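Local coordinates for retinol dehydratase (Spodoptera frugiperda, PDB 1FMJ), which probably dehydrates retinol to anhydroretinol, using a cytosolic sulfotransferase fold that here holds both retinol and the nucleotide adenosine-3',5'-diphosphate, at residues Ser70-Gly75 against Gly220-Thr225; Ala184-Asp189 against Gly317-Tyr322; Asp189-Ser194 against Asp212-Phe217. All coordinates share one frame; numbering follows the deposited sequence.

Contact 1: residues Ser70-Gly75 against Gly220-Thr225; sequences SYQRSG and GLYTLT. With A3P (adenosine-3'-5'-diphosphate), chain G.
Tyr-71 OH donates a hydrogen bond to the backbone oxygen Thr-223 O at 2.7 Å. The hydroxyl lies in the carbonyl plane and makes a C=O...donor angle of 158°. With CG set opposite the backbone N (chi1 176°), the phenol carries its hydroxyl across to the type II turn Tyr-222 to Thr-225. Beside it Leu-224 O faces the rim of the same ring, 3.8 Å from Tyr-71 CE1, and is buried without a polar partner. The methyl Thr-225 CG2 comes in obliquely, 3.6 Å from Tyr-71 OH. The two tyrosines cross at about a right angle, with the hydroxyl of Tyr-71 at the edge of the Tyr-222 ring. Gln-72 continues the link: a water donates to Gln-72 OE1 and accepts from Tyr-222 OH at 2.6 Å, while the amide and ring planes stand 88° apart.

Residues 70-75 run from strand 66-70 to helix 76-87 and form the P-loop-like 5'-phosphate-binding loop of the sulfotransferase fold. Gly-75 N, just before that helix, donates to A3P O5P at 3.1 Å and also to the ester oxygen O5'. Its backbone angles leave no room for a CB, which would press against the preceding carbonyl oxygen. Arg-73, bent at chi2 and chi3, lays one guanidinium face against A3P C5', and its NH1 makes a weak bond to O6P; Ser-193 OG and Phe-310 O hold other nitrogens of the group. Ser-74 OG donates to Tyr-71 O at 2.7 Å from above the carbonyl plane, tying the loop back on the residue that meets the turn. Backbone bonds from Leu-224 and Thr-225 to Met-44 join that turn to strand 43-46.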
# COMPACT_ATOMS: atom_id res chain seq x y z
N SER A 70 4.93 2.87 0.76
CA SER A 70 5.41 1.52 0.48
C SER A 70 4.75 0.98 -0.75
O SER A 70 3.78 1.54 -1.25
CB SER A 70 5.00 0.59 1.62
OG SER A 70 3.58 0.50 1.63
N TYR A 71 5.29 -0.13 -1.26
CA TYR A 71 4.62 -0.79 -2.36
C TYR A 71 3.63 -1.60 -1.51
O TYR A 71 4.01 -2.12 -0.46
CB TYR A 71 5.52 -1.74 -3.13
CG TYR A 71 4.70 -2.45 -4.18
CD1 TYR A 71 4.40 -1.83 -5.39
CD2 TYR A 71 4.08 -3.66 -3.89
CE1 TYR A 71 3.48 -2.39 -6.28
CE2 TYR A 71 3.16 -4.22 -4.76
CZ TYR A 71 2.86 -3.58 -5.95
OH TYR A 71 1.88 -4.09 -6.77
N GLN A 72 2.38 -1.71 -1.93
CA GLN A 72 1.38 -2.41 -1.12
C GLN A 72 1.72 -3.80 -0.61
O GLN A 72 2.43 -4.57 -1.26
CB GLN A 72 0.04 -2.47 -1.86
CG GLN A 72 0.07 -3.25 -3.18
CD GLN A 72 -1.32 -3.71 -3.61
OE1 GLN A 72 -1.64 -4.90 -3.55
NE2 GLN A 72 -2.15 -2.77 -4.03
N ARG A 73 1.20 -4.10 0.58
CA ARG A 73 1.37 -5.39 1.25
C ARG A 73 2.79 -5.61 1.75
O ARG A 73 3.25 -6.74 1.88
CB ARG A 73 0.96 -6.53 0.31
CG ARG A 73 -0.45 -6.35 -0.27
CD ARG A 73 -1.49 -6.08 0.82
NE ARG A 73 -1.88 -7.28 1.57
CZ ARG A 73 -2.60 -7.25 2.68
NH1 ARG A 73 -2.98 -6.08 3.17
NH2 ARG A 73 -2.96 -8.37 3.30
N SER A 74 3.48 -4.51 2.05
CA SER A 74 4.85 -4.57 2.53
C SER A 74 5.00 -4.23 4.00
O SER A 74 6.12 -4.12 4.49
CB SER A 74 5.72 -3.62 1.71
OG SER A 74 5.74 -4.00 0.35
N GLY A 75 3.89 -4.04 4.70
CA GLY A 75 3.96 -3.71 6.12
C GLY A 75 3.49 -2.31 6.48
O GLY A 75 3.86 -1.78 7.53
N GLY A 220 5.59 -6.00 -14.25
CA GLY A 220 5.21 -4.62 -14.06
C GLY A 220 3.83 -4.31 -14.62
O GLY A 220 3.57 -3.20 -15.09
N LEU A 221 2.93 -5.30 -14.56
CA LEU A 221 1.58 -5.10 -15.07
C LEU A 221 0.51 -5.11 -13.98
O LEU A 221 -0.68 -5.24 -14.26
CB LEU A 221 1.27 -6.14 -16.16
CG LEU A 221 2.04 -5.83 -17.45
CD1 LEU A 221 1.82 -6.91 -18.49
CD2 LEU A 221 1.60 -4.47 -17.98
N TYR A 222 0.93 -5.01 -12.73
CA TYR A 222 -0.05 -4.93 -11.65
C TYR A 222 0.04 -3.54 -11.05
O TYR A 222 0.97 -2.77 -11.35
CB TYR A 222 0.18 -5.99 -10.57
CG TYR A 222 -0.98 -6.03 -9.58
CD1 TYR A 222 -2.28 -6.33 -10.00
CD2 TYR A 222 -0.79 -5.69 -8.24
CE1 TYR A 222 -3.36 -6.29 -9.10
CE2 TYR A 222 -1.85 -5.64 -7.35
CZ TYR A 222 -3.13 -5.94 -7.77
OH TYR A 222 -4.17 -5.86 -6.88
N THR A 223 -0.94 -3.22 -10.23
CA THR A 223 -1.05 -1.91 -9.59
C THR A 223 0.24 -1.34 -8.98
O THR A 223 0.87 -1.95 -8.13
CB THR A 223 -2.16 -1.94 -8.50
OG1 THR A 223 -3.35 -2.51 -9.07
CG2 THR A 223 -2.47 -0.53 -8.00
N LEU A 224 0.58 -0.15 -9.46
CA LEU A 224 1.75 0.62 -9.03
C LEU A 224 3.14 0.01 -9.22
O LEU A 224 4.11 0.50 -8.64
CB LEU A 224 1.56 1.13 -7.60
CG LEU A 224 0.46 2.21 -7.52
CD1 LEU A 224 0.25 2.64 -6.09
CD2 LEU A 224 0.86 3.42 -8.38
N THR A 225 3.24 -1.04 -10.03
CA THR A 225 4.53 -1.63 -10.36
C THR A 225 4.96 -0.71 -11.53
O THR A 225 4.17 0.13 -11.97
CB THR A 225 4.40 -3.09 -10.87
OG1 THR A 225 3.52 -3.13 -12.00
CG2 THR A 225 3.86 -3.99 -9.76
P1 A3P G . 0.61 -11.29 4.60
O1P A3P G . -0.37 -11.25 3.50
O2P A3P G . 0.04 -11.90 5.82
O3P A3P G . 1.81 -12.03 4.19
P2 A3P G . 0.19 -3.73 4.19
O4P A3P G . -0.26 -3.20 5.49
O5P A3P G . 1.23 -2.86 3.61
O6P A3P G . -0.98 -3.85 3.27
O5' A3P G . 0.81 -5.16 4.41
C5' A3P G . 0.05 -6.24 4.94
C4' A3P G . 0.95 -7.42 5.31
O4' A3P G . 1.44 -7.20 6.66
C3' A3P G . 0.18 -8.74 5.37
O3' A3P G . 1.06 -9.81 4.94
C2' A3P G . -0.26 -8.76 6.82
O2' A3P G . -0.79 -9.97 7.34
C1' A3P G . 1.01 -8.28 7.50
N9 A3P G . 0.78 -7.80 8.86
C8 A3P G . -0.19 -6.93 9.34
N7 A3P G . -0.13 -6.69 10.62
C5 A3P G . 0.95 -7.45 11.05
C6 A3P G . 1.57 -7.66 12.33
N6 A3P G . 1.14 -7.07 13.45
N1 A3P G . 2.67 -8.51 12.40
C2 A3P G . 3.14 -9.13 11.27
N3 A3P G . 2.64 -9.01 10.00
C4 A3P G . 1.54 -8.15 9.96
O HOH W 1 -4.00 -6.39 -4.39

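Contact 2: residues Ala184-Asp189 against Gly317-Tyr322; sequences ARDPRD and GCWRDY. With HG (mercury (II) ion), chain E; A3P (adenosine-3'-5'-diphosphate), chain G.
Asp-186, Arg-188 and Asp-189 face Trp-319 and the backbone around it, just after Arg-185 has turned to the nucleotide. Arg-185, extended from CG to NE, reaches the 3'-phosphate with its guanidinium edge: NH2 donates to A3P O3P at 2.8 Å and NH1 to the ester oxygen O3'. Asp-186 is the N-cap of helix 187-200. Its OD1 takes the backbone Arg-188 N on the anti side at 2.9 Å and Arg-188 NE on the syn side, while OD2 forms a salt bridge with Arg-188 NH2 at 2.8 Å. This side-on double grip fixes the rotation of the guanidinium, which Arg-188 lays flat on the Trp-319 indole, centres 4.0 Å apart and planes at 15°. Arg-188 CD sits over the centre of the six-membered ring, whose opposite face is covered by Arg-320 CG. The indole is thus sandwiched between two arginine chains. Asp-189 spreads its carboxylate over the start of the 3-10 segment 318-321: OD2 accepts from Gly-317 N at 2.8 Å, nearly straight at 169°, and OD1 from Trp-319 N at 2.9 Å, almost in line with its C-O bond. OD1 also lies at the indole edge. Between these two residues Cys-318 SG binds a mercury ion of the heavy-atom derivative. Segment 184-189 leaves strand 179-184, bonded to strand 243-247 through Ala-184 and Leu-246, and enters helix 187-200; Ala-331 and Ile-335 of helix 325-338 pack on Arg-188, and Thr-328 of that helix on Trp-319.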
# COMPACT_ATOMS: atom_id res chain seq x y z
N ALA A 184 9.63 -1.81 2.66
CA ALA A 184 9.93 -2.70 1.54
C ALA A 184 9.86 -4.11 2.10
O ALA A 184 10.05 -4.33 3.29
CB ALA A 184 11.32 -2.43 0.98
N ARG A 185 9.57 -5.07 1.23
CA ARG A 185 9.44 -6.46 1.64
C ARG A 185 9.81 -7.34 0.46
O ARG A 185 9.64 -6.94 -0.69
CB ARG A 185 7.99 -6.72 2.05
CG ARG A 185 7.69 -8.11 2.61
CD ARG A 185 6.20 -8.28 2.84
NE ARG A 185 5.90 -9.58 3.45
CZ ARG A 185 4.68 -10.04 3.70
NH1 ARG A 185 3.61 -9.32 3.38
NH2 ARG A 185 4.54 -11.24 4.26
N ASP A 186 10.32 -8.54 0.74
CA ASP A 186 10.70 -9.48 -0.31
C ASP A 186 9.56 -9.46 -1.33
O ASP A 186 8.41 -9.69 -0.96
CB ASP A 186 10.84 -10.88 0.28
CG ASP A 186 11.40 -11.89 -0.70
OD1 ASP A 186 10.93 -11.96 -1.86
OD2 ASP A 186 12.33 -12.62 -0.29
N PRO A 187 9.86 -9.20 -2.61
CA PRO A 187 8.88 -9.14 -3.70
C PRO A 187 8.01 -10.39 -3.85
O PRO A 187 6.83 -10.31 -4.23
CB PRO A 187 9.74 -8.92 -4.95
CG PRO A 187 11.03 -8.42 -4.43
CD PRO A 187 11.23 -9.14 -3.15
N ARG A 188 8.58 -11.55 -3.56
CA ARG A 188 7.84 -12.79 -3.70
C ARG A 188 6.69 -12.93 -2.71
O ARG A 188 5.61 -13.39 -3.08
CB ARG A 188 8.82 -13.97 -3.62
CG ARG A 188 9.75 -13.98 -4.83
CD ARG A 188 10.99 -14.83 -4.60
NE ARG A 188 11.77 -14.32 -3.49
CZ ARG A 188 12.98 -14.77 -3.17
NH1 ARG A 188 13.53 -15.74 -3.88
NH2 ARG A 188 13.63 -14.24 -2.14
N ASP A 189 6.92 -12.50 -1.47
CA ASP A 189 5.87 -12.54 -0.44
C ASP A 189 4.86 -11.42 -0.69
O ASP A 189 3.69 -11.53 -0.33
CB ASP A 189 6.48 -12.38 0.95
CG ASP A 189 7.25 -13.59 1.39
OD1 ASP A 189 6.82 -14.72 1.05
OD2 ASP A 189 8.28 -13.43 2.10
N GLY A 317 8.75 -15.51 3.99
CA GLY A 317 9.20 -16.74 3.37
C GLY A 317 8.12 -17.72 2.94
O GLY A 317 8.43 -18.81 2.45
N CYS A 318 6.85 -17.35 3.09
CA CYS A 318 5.77 -18.25 2.70
C CYS A 318 5.65 -18.37 1.19
O CYS A 318 4.93 -19.24 0.68
CB CYS A 318 4.44 -17.78 3.28
SG CYS A 318 4.33 -17.87 5.08
N TRP A 319 6.36 -17.51 0.46
CA TRP A 319 6.30 -17.56 -1.00
C TRP A 319 6.71 -18.95 -1.50
O TRP A 319 6.27 -19.38 -2.57
CB TRP A 319 7.21 -16.50 -1.62
CG TRP A 319 8.67 -16.71 -1.34
CD1 TRP A 319 9.38 -16.23 -0.27
CD2 TRP A 319 9.60 -17.46 -2.14
NE1 TRP A 319 10.69 -16.63 -0.36
CE2 TRP A 319 10.85 -17.38 -1.50
CE3 TRP A 319 9.49 -18.18 -3.34
CZ2 TRP A 319 12.00 -18.01 -2.01
CZ3 TRP A 319 10.63 -18.80 -3.85
CH2 TRP A 319 11.87 -18.71 -3.19
N ARG A 320 7.53 -19.65 -0.72
CA ARG A 320 7.97 -20.99 -1.12
C ARG A 320 6.81 -21.98 -1.27
O ARG A 320 6.94 -23.00 -1.96
CB ARG A 320 8.99 -21.53 -0.11
CG ARG A 320 10.31 -20.76 -0.11
CD ARG A 320 11.38 -21.50 0.67
NE ARG A 320 12.70 -20.89 0.56
CZ ARG A 320 13.43 -20.83 -0.56
NH1 ARG A 320 12.96 -21.35 -1.69
NH2 ARG A 320 14.63 -20.28 -0.54
N ASP A 321 5.68 -21.69 -0.63
CA ASP A 321 4.51 -22.56 -0.72
C ASP A 321 3.66 -22.22 -1.93
O ASP A 321 2.70 -22.92 -2.23
CB ASP A 321 3.62 -22.43 0.52
CG ASP A 321 4.29 -22.91 1.77
OD1 ASP A 321 4.84 -24.03 1.76
OD2 ASP A 321 4.27 -22.17 2.79
N TYR A 322 4.03 -21.15 -2.64
CA TYR A 322 3.28 -20.70 -3.81
C TYR A 322 4.02 -20.73 -5.14
O TYR A 322 3.40 -20.66 -6.20
CB TYR A 322 2.77 -19.27 -3.59
CG TYR A 322 1.71 -19.12 -2.53
CD1 TYR A 322 2.04 -19.15 -1.18
CD2 TYR A 322 0.38 -18.90 -2.88
CE1 TYR A 322 1.07 -18.96 -0.20
CE2 TYR A 322 -0.60 -18.72 -1.91
CZ TYR A 322 -0.25 -18.75 -0.57
OH TYR A 322 -1.22 -18.56 0.39
HG HG E . 4.84 -20.44 5.54
P1 A3P G . 0.61 -11.29 4.60
O1P A3P G . -0.37 -11.25 3.50
O2P A3P G . 0.04 -11.90 5.82
O3P A3P G . 1.81 -12.03 4.19
P2 A3P G . 0.19 -3.73 4.19
O4P A3P G . -0.26 -3.20 5.49
O5P A3P G . 1.23 -2.86 3.61
O6P A3P G . -0.98 -3.85 3.27
O5' A3P G . 0.81 -5.16 4.41
C5' A3P G . 0.05 -6.24 4.94
C4' A3P G . 0.95 -7.42 5.31
O4' A3P G . 1.44 -7.20 6.66
C3' A3P G . 0.18 -8.74 5.37
O3' A3P G . 1.06 -9.81 4.94
C2' A3P G . -0.26 -8.76 6.82
O2' A3P G . -0.79 -9.97 7.34
C1' A3P G . 1.01 -8.28 7.50
N9 A3P G . 0.78 -7.80 8.86
C8 A3P G . -0.19 -6.93 9.34
N7 A3P G . -0.13 -6.69 10.62
C5 A3P G . 0.95 -7.45 11.05
C6 A3P G . 1.57 -7.66 12.33
N6 A3P G . 1.14 -7.07 13.45
N1 A3P G . 2.67 -8.51 12.40
C2 A3P G . 3.14 -9.13 11.27
N3 A3P G . 2.64 -9.01 10.00
C4 A3P G . 1.54 -8.15 9.96

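Contact 3: residues Asp189-Ser194 against Asp212-Phe217; sequences DVAVSS and DFWEMF. With A3P (adenosine-3'-5'-diphosphate), chain G.
Ala-191 CB is the small bump of this contact, set in a hollow between two aromatic rings of the other helix. Ala-191 CB meets the edge of the Trp-214 indole, in its plane and 4.0 Å from Trp-214 CE3. Beside this, Ala-191 CB stands 3.8 Å from Phe-217 CD2, an off-centre CH-pi contact. Next to it Val-190 CG1 touches the far end of that ring, 4.0 Å from Phe-217 CZ, the two side chains crossing at about a right angle. The axes of the two short segments come to 10.0 Å, with their N-to-C directions at 122°.

Helix 187-200 follows strand 179-184 of the parallel sheet in the P-loop-like sulfotransferase fold. One flank gives Ser-193 to the 3'-phosphate, Ser-193 OG donating to A3P O1P at 2.6 Å; the other receives helix 210-218.

The larger projection is Phe-213, whose CG stands opposite its backbone N (chi1 -174°). Its ring enters the dip between Ala-191 and Ser-194, one turn apart: Phe-213 CE2 comes to 3.2 Å from Ala-191 O, and Phe-213 CZ to 3.6 Å from Ser-194 CB. Phe-213 also meets the Tyr-222 ring edge-to-face. With an alanine here, the dip would probably be left as a gap and Tyr-222 would be likely to lose its ring partner. Ser-194 turns its hydroxyl back on its own helix, Ser-194 OG donating to Val-190 O at 2.7 Å, while Ser-194 N reaches that oxygen from the opposite face of the carbonyl plane. Trp-214 NE1 is held by Gln-330 of helix 325-338.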
# COMPACT_ATOMS: atom_id res chain seq x y z
N ASP A 189 6.92 -12.50 -1.47
CA ASP A 189 5.87 -12.54 -0.44
C ASP A 189 4.86 -11.42 -0.69
O ASP A 189 3.69 -11.53 -0.33
CB ASP A 189 6.48 -12.38 0.95
CG ASP A 189 7.25 -13.59 1.39
OD1 ASP A 189 6.82 -14.72 1.05
OD2 ASP A 189 8.28 -13.43 2.10
N VAL A 190 5.34 -10.32 -1.26
CA VAL A 190 4.49 -9.18 -1.59
C VAL A 190 3.50 -9.65 -2.66
O VAL A 190 2.32 -9.31 -2.63
CB VAL A 190 5.34 -8.00 -2.16
CG1 VAL A 190 4.43 -6.94 -2.74
CG2 VAL A 190 6.21 -7.38 -1.07
N ALA A 191 4.00 -10.44 -3.61
CA ALA A 191 3.17 -10.95 -4.69
C ALA A 191 2.08 -11.85 -4.11
O ALA A 191 0.91 -11.72 -4.46
CB ALA A 191 4.02 -11.73 -5.69
N VAL A 192 2.47 -12.75 -3.21
CA VAL A 192 1.51 -13.65 -2.57
C VAL A 192 0.49 -12.83 -1.77
O VAL A 192 -0.71 -13.06 -1.86
CB VAL A 192 2.20 -14.66 -1.62
CG1 VAL A 192 1.15 -15.45 -0.81
CG2 VAL A 192 3.02 -15.63 -2.43
N SER A 193 0.96 -11.86 -0.99
CA SER A 193 0.03 -11.06 -0.20
C SER A 193 -0.85 -10.20 -1.09
O SER A 193 -2.02 -9.96 -0.77
CB SER A 193 0.78 -10.17 0.80
OG SER A 193 -0.15 -9.49 1.64
N SER A 194 -0.30 -9.72 -2.20
CA SER A 194 -1.06 -8.89 -3.12
C SER A 194 -2.11 -9.75 -3.82
O SER A 194 -3.21 -9.30 -4.12
CB SER A 194 -0.13 -8.24 -4.15
OG SER A 194 0.71 -7.28 -3.53
N ASP A 212 -0.77 -16.71 -12.59
CA ASP A 212 -1.18 -15.69 -13.54
C ASP A 212 -0.96 -14.33 -12.88
O ASP A 212 -0.63 -13.35 -13.54
CB ASP A 212 -2.67 -15.80 -13.90
CG ASP A 212 -3.01 -17.09 -14.60
OD1 ASP A 212 -2.19 -17.57 -15.39
OD2 ASP A 212 -4.13 -17.59 -14.36
N PHE A 213 -1.17 -14.29 -11.57
CA PHE A 213 -0.99 -13.05 -10.84
C PHE A 213 0.50 -12.71 -10.84
O PHE A 213 0.88 -11.55 -11.00
CB PHE A 213 -1.51 -13.18 -9.41
CG PHE A 213 -1.47 -11.90 -8.63
CD1 PHE A 213 -2.47 -10.94 -8.80
CD2 PHE A 213 -0.41 -11.61 -7.79
CE1 PHE A 213 -2.41 -9.71 -8.13
CE2 PHE A 213 -0.34 -10.38 -7.11
CZ PHE A 213 -1.34 -9.43 -7.29
N TRP A 214 1.34 -13.73 -10.65
CA TRP A 214 2.79 -13.55 -10.63
C TRP A 214 3.35 -13.06 -11.96
O TRP A 214 4.26 -12.24 -11.99
CB TRP A 214 3.48 -14.85 -10.23
CG TRP A 214 4.96 -14.86 -10.55
CD1 TRP A 214 5.58 -15.57 -11.53
CD2 TRP A 214 5.99 -14.13 -9.87
NE1 TRP A 214 6.93 -15.33 -11.51
CE2 TRP A 214 7.21 -14.45 -10.50
CE3 TRP A 214 6.00 -13.23 -8.79
CZ2 TRP A 214 8.43 -13.91 -10.09
CZ3 TRP A 214 7.21 -12.69 -8.38
CH2 TRP A 214 8.41 -13.03 -9.03
N GLU A 215 2.82 -13.59 -13.06
CA GLU A 215 3.27 -13.17 -14.39
C GLU A 215 3.05 -11.67 -14.53
O GLU A 215 3.93 -10.93 -14.97
CB GLU A 215 2.47 -13.88 -15.48
CG GLU A 215 2.70 -15.38 -15.60
CD GLU A 215 4.14 -15.73 -15.91
OE1 GLU A 215 4.82 -14.91 -16.59
OE2 GLU A 215 4.59 -16.83 -15.50
N MET A 216 1.86 -11.23 -14.14
CA MET A 216 1.46 -9.84 -14.22
C MET A 216 2.31 -8.98 -13.30
O MET A 216 2.89 -7.97 -13.73
CB MET A 216 -0.03 -9.73 -13.85
CG MET A 216 -0.58 -8.32 -13.70
SD MET A 216 -2.41 -8.32 -13.59
CE MET A 216 -2.70 -9.65 -12.37
N PHE A 217 2.40 -9.39 -12.04
CA PHE A 217 3.16 -8.65 -11.05
C PHE A 217 4.65 -8.46 -11.34
O PHE A 217 5.16 -7.36 -11.16
CB PHE A 217 3.02 -9.31 -9.68
CG PHE A 217 3.82 -8.63 -8.61
CD1 PHE A 217 3.33 -7.48 -7.98
CD2 PHE A 217 5.05 -9.13 -8.22
CE1 PHE A 217 4.07 -6.86 -6.98
CE2 PHE A 217 5.79 -8.51 -7.21
CZ PHE A 217 5.29 -7.37 -6.59
P1 A3P G . 0.61 -11.29 4.60
O1P A3P G . -0.37 -11.25 3.50
O2P A3P G . 0.04 -11.90 5.82
O3P A3P G . 1.81 -12.03 4.19
P2 A3P G . 0.19 -3.73 4.19
O4P A3P G . -0.26 -3.20 5.49
O5P A3P G . 1.23 -2.86 3.61
O6P A3P G . -0.98 -3.85 3.27
O5' A3P G . 0.81 -5.16 4.41
C5' A3P G . 0.05 -6.24 4.94
C4' A3P G . 0.95 -7.42 5.31
O4' A3P G . 1.44 -7.20 6.66
C3' A3P G . 0.18 -8.74 5.37
O3' A3P G . 1.06 -9.81 4.94
C2' A3P G . -0.26 -8.76 6.82
O2' A3P G . -0.79 -9.97 7.34
C1' A3P G . 1.01 -8.28 7.50
N9 A3P G . 0.78 -7.80 8.86
C8 A3P G . -0.19 -6.93 9.34
N7 A3P G . -0.13 -6.69 10.62
C5 A3P G . 0.95 -7.45 11.05
C6 A3P G . 1.57 -7.66 12.33
N6 A3P G . 1.14 -7.07 13.45
N1 A3P G . 2.67 -8.51 12.40
C2 A3P G . 3.14 -9.13 11.27
N3 A3P G . 2.64 -9.01 10.00
C4 A3P G . 1.54 -8.15 9.96

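In the fold
From the N terminus, residues 70-75 follow strand 66-70; residues 184-189 run from the end of strand 179-184 into helix 187-200, where residues 189-194 lie. Contact 3 closes first, at 212-217, across 17 residues that finish one helix and begin the next, packing helix 187-200 on helix 210-218. Contact 1 closes around it at 220-225, joining the loop after strand 66-70 to the turn after helix 210-218. Contact 2 closes last, at 317-322, tying the start of helix 187-200 to the loop before helix 325-338; it encloses contact 3 but crosses contact 1. Contacts 2 and 3 share Asp-189, Arg-73 O bonds to Arg-185 NH1 between contacts 1 and 2, and all three touch A3P.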